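Local coordinates for CalU16 (Micromonospora echinospora, PDB 4FPW), which acts as an enediyne self-sacrifice resistance protein, probably shielding its calicheamicin-producing host from the reactive antibiotic, at residues A[81-86]-A[95-100]; A[89-94]-A[118-123]. One frame throughout, in Å; residues are numbered along the deposited sequence.

Both contacts grow from one beta hairpin in the antiparallel sheet of a Bet v 1-like (helix-grip) fold, and their centres lie about 16 Å apart. Contact 1 pairs its strands, 81-86 and 94-103; contact 2 reaches from the connecting loop to the start of the long helix 118-138, entered after strand 106-115. Along the chain the segments alternate, 81-86, 89-94, 95-100 and then 118-123, with all four inside the AHA1-family region. A probable hydrogen bond from S94 N to W86 O joins the two contacts, and M120 comes close to the W86 ring. The hairpin thus serves twice: its strands help build the sheet while its loop meets the helix packed against that sheet.

Contact 1: A[81-86]-A[95-100]; sequences RLTISW and EVELRL
R81 of strand 81-86 reaches across to E97, its NH2 lying 2.9 Å from E97 OE1 in a salt bridge. The guanidinium and carboxylate planes are turned 61° apart, and the nitrogen arrives from above the carboxylate plane. R81 gets there because CG stands anti to the backbone N (chi1 163°) and the chain runs on extended to NE, which adds a weak bond to the same oxygen. T83 OG1 supplies another weak one at 3.2 Å. E97 OE2 is taken instead by R99 NE, 2.6 Å away on its own strand and nearly along the C-O axis.

L82 and I84 lie on the other face with V96 and L98, where the W86 ring also meets V96. L82 CB meets L98 CB at 4.0 Å, I84 and V96 run side by side, and V96 CG2 rests 3.6 Å from W86 CE3. Between the two faces runs the antiparallel ladder, with I84 and V96 exchanging two backbone bonds and L82 with L98 two more, that from L82 N being weak. Further out, W37 and C40 of helix 33-41 cover L82 and L98, respectively, while R13 of strand 7-15 bridges both E95 and E97.

One face is therefore apolar and turned to the helix, the other polar, with R81, E97 and R99 forming a salt-bridge network. With arginines gathered around it, the buried E97 carboxylate is probably held ionised.

Contact 2: A[89-94]-A[118-123]; sequences EGKPDS and EQMLVE
M120, a selenomethionine with selenium in place of sulfur, pushes its side chain from helix 118-138 into the loop 89-94 and crosses the aliphatic part of K91. Its CG is anti to the backbone N (chi1 -161°) and the chain stays extended, carrying the selenium to 3.9 Å from K91 CD. Beyond it the methyl CE comes 4.2 Å from K91 CB. P92 flanks the same selenium, its ring carbon CD lying 4.4 Å from M120 SE. At the far end sits S94, whose OG stands 3.1 Å from M120 CE, a short approach between a hydroxyl oxygen and a methyl group. K91, P92 and S94 thus all gather round the selenium and methyl end of one extended side chain.

K91 crosses the M120 side chain at an angle. Its chain bends at chi2 (-68°) and then runs straight, taking the ammonium past the base of M120 to E123, one turn further along the helix. There NZ forms a salt bridge of 2.7 Å with E123 OE1, which offers its syn lone pair, on the side of the other carboxylate oxygen. The ammonium also lies 4.2 Å from M120 CB.

Neighbouring pieces frame the contact: T115, at the end of strand 106-115, touches M120 and S94, and P92 leans on T116 and S117 in the turn leading into the helix.

The loop is therefore fastened to the first turns of the helix in two ways, by an inserted apolar side chain and by a charge pair nearer the solvent. The lysine ammonium, close on the syn side of E123 OE1, would be expected to favour the carboxylate's negative charge, though at an exposed site the effect is probably modest.

Contact 1: A[81-86]-A[95-100]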
ATOM      1  N   ARG A  81     -10.984   0.322  -6.638  1.00 52.02           N
ATOM      2  CA  ARG A  81      -9.642  -0.051  -7.054  1.00 50.50           C
ATOM      3  C   ARG A  81      -8.772   1.150  -7.381  1.00 48.97           C
ATOM      4  O   ARG A  81      -9.255   2.213  -7.777  1.00 48.82           O
ATOM      5  CB  ARG A  81      -9.731  -1.008  -8.243  1.00 51.68           C
ATOM      6  CG  ARG A  81      -8.440  -1.149  -9.029  1.00 51.33           C
ATOM      7  CD  ARG A  81      -8.552  -2.210 -10.107  1.00 52.29           C
ATOM      8  NE  ARG A  81      -7.232  -2.657 -10.525  1.00 53.14           N
ATOM      9  CZ  ARG A  81      -6.989  -3.401 -11.600  1.00 53.32           C
ATOM     10  NH1 ARG A  81      -7.982  -3.806 -12.389  1.00 54.15           N
ATOM     11  NH2 ARG A  81      -5.738  -3.744 -11.884  1.00 53.26           N
ATOM     12  N   LEU A  82      -7.474   0.957  -7.210  1.00 46.67           N
ATOM     13  CA  LEU A  82      -6.509   2.022  -7.356  1.00 45.75           C
ATOM     14  C   LEU A  82      -5.217   1.317  -7.685  1.00 46.01           C
ATOM     15  O   LEU A  82      -4.789   0.452  -6.909  1.00 45.81           O
ATOM     16  CB  LEU A  82      -6.379   2.786  -6.023  1.00 46.20           C
ATOM     17  CG  LEU A  82      -5.936   4.261  -5.924  1.00 46.15           C
ATOM     18  CD1 LEU A  82      -4.576   4.411  -5.260  1.00 45.62           C
ATOM     19  CD2 LEU A  82      -5.967   4.978  -7.270  1.00 46.36           C
ATOM     20  N   THR A  83      -4.651   1.614  -8.861  1.00 44.92           N
ATOM     21  CA  THR A  83      -3.317   1.153  -9.217  1.00 43.64           C
ATOM     22  C   THR A  83      -2.443   2.351  -9.608  1.00 44.08           C
ATOM     23  O   THR A  83      -2.879   3.276 -10.296  1.00 43.79           O
ATOM     24  CB  THR A  83      -3.334   0.136 -10.367  1.00 44.17           C
ATOM     25  OG1 THR A  83      -4.368  -0.827 -10.143  1.00 44.24           O
ATOM     26  CG2 THR A  83      -1.971  -0.581 -10.484  1.00 44.24           C
ATOM     27  N   ILE A  84      -1.202   2.312  -9.153  1.00 42.89           N
ATOM     28  CA  ILE A  84      -0.252   3.355  -9.409  1.00 43.73           C
ATOM     29  C   ILE A  84       1.132   2.744  -9.573  1.00 43.95           C
ATOM     30  O   ILE A  84       1.404   1.665  -9.017  1.00 43.36           O
ATOM     31  CB  ILE A  84      -0.197   4.363  -8.252  1.00 43.63           C
ATOM     32  CG1 ILE A  84       0.126   3.673  -6.915  1.00 43.03           C
ATOM     33  CG2 ILE A  84      -1.496   5.118  -8.156  1.00 43.03           C
ATOM     34  CD1 ILE A  84       0.888   4.567  -5.968  1.00 42.85           C
ATOM     35  N   SER A  85       1.991   3.426 -10.331  1.00 42.78           N
ATOM     36  CA  SER A  85       3.397   3.021 -10.461  1.00 42.77           C
ATOM     37  C   SER A  85       4.119   3.584  -9.270  1.00 41.25           C
ATOM     38  O   SER A  85       3.584   4.415  -8.557  1.00 40.45           O
ATOM     39  CB  SER A  85       4.051   3.556 -11.758  1.00 44.72           C
ATOM     40  OG  SER A  85       4.276   4.965 -11.704  1.00 45.36           O
ATOM     41  N   TRP A  86       5.344   3.143  -9.063  1.00 41.73           N
ATOM     42  CA  TRP A  86       6.047   3.467  -7.845  1.00 42.86           C
ATOM     43  C   TRP A  86       7.552   3.563  -8.133  1.00 45.15           C
ATOM     44  O   TRP A  86       8.250   2.537  -8.220  1.00 44.40           O
ATOM     45  CB  TRP A  86       5.737   2.395  -6.803  1.00 42.20           C
ATOM     46  CG  TRP A  86       6.123   2.758  -5.435  1.00 41.03           C
ATOM     47  CD1 TRP A  86       7.306   2.489  -4.820  1.00 42.39           C
ATOM     48  CD2 TRP A  86       5.324   3.463  -4.489  1.00 41.74           C
ATOM     49  NE1 TRP A  86       7.308   3.005  -3.543  1.00 42.45           N
ATOM     50  CE2 TRP A  86       6.095   3.601  -3.313  1.00 41.90           C
ATOM     51  CE3 TRP A  86       4.026   3.999  -4.521  1.00 41.69           C
ATOM     52  CZ2 TRP A  86       5.615   4.241  -2.182  1.00 42.28           C
ATOM     53  CZ3 TRP A  86       3.539   4.620  -3.393  1.00 42.53           C
ATOM     54  CH2 TRP A  86       4.332   4.736  -2.230  1.00 43.33           C
ATOM     55  N   GLU A  95       4.830  -1.484  -8.521  1.00 43.53           N
ATOM     56  CA  GLU A  95       3.418  -1.211  -8.774  1.00 42.84           C
ATOM     57  C   GLU A  95       2.690  -1.519  -7.495  1.00 43.32           C
ATOM     58  O   GLU A  95       3.011  -2.491  -6.816  1.00 42.23           O
ATOM     59  CB  GLU A  95       2.938  -2.124  -9.886  1.00 43.94           C
ATOM     60  CG  GLU A  95       1.760  -1.663 -10.720  1.00 44.56           C
ATOM     61  CD  GLU A  95       1.669  -2.491 -11.996  1.00 46.06           C
ATOM     62  OE1 GLU A  95       2.600  -2.374 -12.827  1.00 46.97           O
ATOM     63  OE2 GLU A  95       0.701  -3.277 -12.162  1.00 44.60           O
ATOM     64  N   VAL A  96       1.721  -0.677  -7.161  1.00 44.74           N
ATOM     65  CA  VAL A  96       0.957  -0.814  -5.943  1.00 43.44           C
ATOM     66  C   VAL A  96      -0.527  -0.787  -6.306  1.00 45.09           C
ATOM     67  O   VAL A  96      -0.937  -0.061  -7.228  1.00 42.81           O
ATOM     68  CB  VAL A  96       1.253   0.306  -4.919  1.00 44.41           C
ATOM     69  CG1 VAL A  96       0.787  -0.125  -3.524  1.00 46.46           C
ATOM     70  CG2 VAL A  96       2.732   0.639  -4.861  1.00 44.31           C
ATOM     71  N   GLU A  97      -1.331  -1.574  -5.580  1.00 44.27           N
ATOM     72  CA  GLU A  97      -2.756  -1.633  -5.863  1.00 44.52           C
ATOM     73  C   GLU A  97      -3.569  -1.705  -4.605  1.00 44.97           C
ATOM     74  O   GLU A  97      -3.226  -2.418  -3.658  1.00 45.41           O
ATOM     75  CB  GLU A  97      -3.103  -2.825  -6.751  1.00 46.05           C
ATOM     76  CG  GLU A  97      -4.504  -2.752  -7.330  1.00 47.72           C
ATOM     77  CD  GLU A  97      -4.829  -3.934  -8.209  1.00 50.32           C
ATOM     78  OE1 GLU A  97      -4.382  -3.968  -9.374  1.00 53.03           O
ATOM     79  OE2 GLU A  97      -5.530  -4.845  -7.732  1.00 51.90           O
ATOM     80  N   LEU A  98      -4.659  -0.961  -4.603  1.00 44.49           N
ATOM     81  CA  LEU A  98      -5.574  -1.002  -3.509  1.00 45.22           C
ATOM     82  C   LEU A  98      -6.909  -1.469  -4.034  1.00 45.57           C
ATOM     83  O   LEU A  98      -7.414  -0.893  -4.991  1.00 47.58           O
ATOM     84  CB  LEU A  98      -5.722   0.377  -2.897  1.00 46.21           C
ATOM     85  CG  LEU A  98      -6.627   0.385  -1.662  1.00 46.47           C
ATOM     86  CD1 LEU A  98      -5.800   0.110  -0.418  1.00 45.55           C
ATOM     87  CD2 LEU A  98      -7.356   1.712  -1.553  1.00 48.40           C
ATOM     88  N   ARG A  99      -7.457  -2.512  -3.403  1.00 45.96           N
ATOM     89  CA  ARG A  99      -8.831  -2.957  -3.616  1.00 46.95           C
ATOM     90  C   ARG A  99      -9.593  -2.885  -2.297  1.00 47.66           C
ATOM     91  O   ARG A  99      -9.149  -3.434  -1.286  1.00 47.10           O
ATOM     92  CB  ARG A  99      -8.880  -4.398  -4.118  1.00 47.24           C
ATOM     93  CG  ARG A  99      -7.955  -4.681  -5.281  1.00 47.50           C
ATOM     94  CD  ARG A  99      -7.796  -6.175  -5.524  1.00 47.59           C
ATOM     95  NE  ARG A  99      -6.420  -6.455  -5.924  1.00 48.76           N
ATOM     96  CZ  ARG A  99      -5.466  -6.966  -5.146  1.00 48.75           C
ATOM     97  NH1 ARG A  99      -5.716  -7.328  -3.894  1.00 48.33           N
ATOM     98  NH2 ARG A  99      -4.246  -7.146  -5.650  1.00 48.78           N
ATOM     99  N   LEU A 100     -10.731  -2.199  -2.326  1.00 48.93           N
ATOM    100  CA  LEU A 100     -11.667  -2.167  -1.222  1.00 50.09           C
ATOM    101  C   LEU A 100     -12.907  -2.950  -1.630  1.00 54.03           C
ATOM    102  O   LEU A 100     -13.486  -2.683  -2.692  1.00 56.36           O
ATOM    103  CB  LEU A 100     -12.065  -0.730  -0.901  1.00 48.92           C
ATOM    104  CG  LEU A 100     -10.943   0.272  -0.657  1.00 47.90           C
ATOM    105  CD1 LEU A 100     -11.507   1.639  -0.314  1.00 48.53           C
ATOM    106  CD2 LEU A 100     -10.008  -0.208   0.441  1.00 47.81           C
TER

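Contact 2: A[89-94]-A[118-123]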
ATOM      1  N   GLU A  89      14.546   6.223  -5.994  1.00 58.23           N
ATOM      2  CA  GLU A  89      15.903   6.468  -6.506  1.00 63.38           C
ATOM      3  C   GLU A  89      16.801   5.246  -6.822  1.00 64.15           C
ATOM      4  O   GLU A  89      17.211   5.034  -7.985  1.00 65.21           O
ATOM      5  CB  GLU A  89      16.628   7.417  -5.540  1.00 65.32           C
ATOM      6  CG  GLU A  89      18.107   7.647  -5.814  1.00 68.40           C
ATOM      7  CD  GLU A  89      18.363   8.323  -7.142  1.00 71.90           C
ATOM      8  OE1 GLU A  89      18.951   9.430  -7.129  1.00 73.47           O
ATOM      9  OE2 GLU A  89      17.981   7.750  -8.189  1.00 71.40           O
ATOM     10  N   GLY A  90      17.145   4.469  -5.800  1.00 61.49           N
ATOM     11  CA  GLY A  90      18.056   3.341  -6.007  1.00 60.28           C
ATOM     12  C   GLY A  90      17.345   2.062  -6.426  1.00 58.59           C
ATOM     13  O   GLY A  90      17.971   1.006  -6.485  1.00 56.80           O
ATOM     14  N   LYS A  91      16.052   2.172  -6.753  1.00 56.87           N
ATOM     15  CA  LYS A  91      15.155   1.031  -6.821  1.00 54.78           C
ATOM     16  C   LYS A  91      14.622   0.760  -8.222  1.00 53.03           C
ATOM     17  O   LYS A  91      14.490   1.687  -9.008  1.00 51.00           O
ATOM     18  CB  LYS A  91      13.960   1.272  -5.893  1.00 54.24           C
ATOM     19  CG  LYS A  91      14.307   1.375  -4.414  1.00 55.16           C
ATOM     20  CD  LYS A  91      14.780   0.032  -3.878  1.00 55.01           C
ATOM     21  CE  LYS A  91      14.900   0.009  -2.360  1.00 54.71           C
ATOM     22  NZ  LYS A  91      15.194  -1.378  -1.867  1.00 54.52           N
ATOM     23  N   PRO A  92      14.287  -0.518  -8.519  1.00 52.04           N
ATOM     24  CA  PRO A  92      13.540  -0.835  -9.728  1.00 51.06           C
ATOM     25  C   PRO A  92      12.143  -0.318  -9.556  1.00 47.86           C
ATOM     26  O   PRO A  92      11.765   0.002  -8.445  1.00 46.53           O
ATOM     27  CB  PRO A  92      13.546  -2.360  -9.779  1.00 51.62           C
ATOM     28  CG  PRO A  92      13.747  -2.792  -8.372  1.00 52.21           C
ATOM     29  CD  PRO A  92      14.584  -1.728  -7.727  1.00 52.75           C
ATOM     30  N   ASP A  93      11.410  -0.199 -10.654  1.00 47.75           N
ATOM     31  CA  ASP A  93      10.082   0.381 -10.614  1.00 47.16           C
ATOM     32  C   ASP A  93       9.150  -0.696 -10.105  1.00 46.82           C
ATOM     33  O   ASP A  93       9.374  -1.888 -10.319  1.00 47.86           O
ATOM     34  CB  ASP A  93       9.647   0.937 -11.987  1.00 47.39           C
ATOM     35  CG  ASP A  93      10.251   2.326 -12.290  1.00 48.82           C
ATOM     36  OD1 ASP A  93      11.277   2.687 -11.671  1.00 47.81           O
ATOM     37  OD2 ASP A  93       9.690   3.066 -13.138  1.00 48.35           O
ATOM     38  N   SER A  94       8.124  -0.255  -9.400  1.00 46.86           N
ATOM     39  CA  SER A  94       7.202  -1.129  -8.690  1.00 44.89           C
ATOM     40  C   SER A  94       5.793  -0.762  -9.080  1.00 43.21           C
ATOM     41  O   SER A  94       5.576   0.167  -9.855  1.00 41.15           O
ATOM     42  CB  SER A  94       7.352  -0.929  -7.185  1.00 45.00           C
ATOM     43  OG  SER A  94       8.622  -1.325  -6.698  1.00 46.15           O
ATOM     44  N   GLU A 118      13.626  -8.836  -4.595  1.00 49.95           N
ATOM     45  CA  GLU A 118      13.407  -9.630  -3.381  1.00 51.61           C
ATOM     46  C   GLU A 118      13.644  -8.841  -2.095  1.00 51.55           C
ATOM     47  O   GLU A 118      12.892  -8.976  -1.141  1.00 53.48           O
ATOM     48  CB  GLU A 118      14.305 -10.857  -3.356  1.00 54.01           C
ATOM     49  CG  GLU A 118      14.054 -11.746  -2.141  1.00 54.68           C
ATOM     50  CD  GLU A 118      14.513 -13.165  -2.363  1.00 55.08           C
ATOM     51  OE1 GLU A 118      13.664 -14.080  -2.359  1.00 54.47           O
ATOM     52  OE2 GLU A 118      15.725 -13.358  -2.571  1.00 58.72           O
ATOM     53  N   GLN A 119      14.703  -8.038  -2.077  1.00 52.75           N
ATOM     54  CA  GLN A 119      15.019  -7.161  -0.950  1.00 51.34           C
ATOM     55  C   GLN A 119      13.881  -6.178  -0.692  1.00 50.23           C
ATOM     56  O   GLN A 119      13.449  -5.986   0.451  1.00 49.23           O
ATOM     57  CB  GLN A 119      16.295  -6.398  -1.269  1.00 53.07           C
ATOM     58  CG  GLN A 119      16.893  -5.648  -0.099  1.00 54.05           C
ATOM     59  CD  GLN A 119      18.266  -5.110  -0.426  1.00 55.88           C
ATOM     60  OE1 GLN A 119      19.081  -5.804  -1.031  1.00 55.36           O
ATOM     61  NE2 GLN A 119      18.531  -3.865  -0.032  1.00 57.89           N
HETATM   62  N   MSE A 120      13.380  -5.585  -1.774  1.00 47.19           N
HETATM   63  CA  MSE A 120      12.277  -4.638  -1.698  1.00 45.59           C
HETATM   64  C   MSE A 120      10.915  -5.249  -1.314  1.00 46.82           C
HETATM   65  O   MSE A 120       9.968  -4.504  -1.022  1.00 48.74           O
HETATM   66  CB  MSE A 120      12.138  -3.947  -3.049  1.00 45.09           C
HETATM   67  CG  MSE A 120      11.373  -2.640  -3.040  1.00 44.06           C
HETATM   68 SE   MSE A 120      11.437  -1.888  -4.665  1.00 41.68          SE
HETATM   69  CE  MSE A 120      10.445  -0.416  -4.396  1.00 40.76           C
ATOM     70  N   LEU A 121      10.765  -6.576  -1.339  1.00 47.50           N
ATOM     71  CA  LEU A 121       9.470  -7.158  -0.932  1.00 46.38           C
ATOM     72  C   LEU A 121       9.225  -6.827   0.529  1.00 45.89           C
ATOM     73  O   LEU A 121       8.280  -6.114   0.869  1.00 45.06           O
ATOM     74  CB  LEU A 121       9.418  -8.679  -1.110  1.00 46.60           C
ATOM     75  CG  LEU A 121       8.890  -9.276  -2.410  1.00 45.44           C
ATOM     76  CD1 LEU A 121       8.708 -10.769  -2.212  1.00 46.58           C
ATOM     77  CD2 LEU A 121       7.588  -8.664  -2.851  1.00 44.47           C
ATOM     78  N   VAL A 122      10.114  -7.337   1.376  1.00 45.38           N
ATOM     79  CA  VAL A 122      10.056  -7.110   2.805  1.00 45.07           C
ATOM     80  C   VAL A 122       9.809  -5.623   3.050  1.00 46.99           C
ATOM     81  O   VAL A 122       8.720  -5.248   3.516  1.00 47.06           O
ATOM     82  CB  VAL A 122      11.360  -7.553   3.493  1.00 46.43           C
ATOM     83  CG1 VAL A 122      11.260  -7.377   5.002  1.00 47.85           C
ATOM     84  CG2 VAL A 122      11.682  -9.004   3.151  1.00 47.66           C
ATOM     85  N   GLU A 123      10.792  -4.794   2.664  1.00 46.87           N
ATOM     86  CA  GLU A 123      10.818  -3.343   2.934  1.00 46.72           C
ATOM     87  C   GLU A 123       9.506  -2.611   2.720  1.00 45.43           C
ATOM     88  O   GLU A 123       9.206  -1.621   3.393  1.00 45.85           O
ATOM     89  CB  GLU A 123      11.878  -2.674   2.069  1.00 47.83           C
ATOM     90  CG  GLU A 123      13.284  -2.983   2.540  1.00 49.90           C
ATOM     91  CD  GLU A 123      14.363  -2.488   1.608  1.00 52.06           C
ATOM     92  OE1 GLU A 123      14.041  -1.982   0.503  1.00 53.74           O
ATOM     93  OE2 GLU A 123      15.543  -2.609   1.997  1.00 54.42           O
TER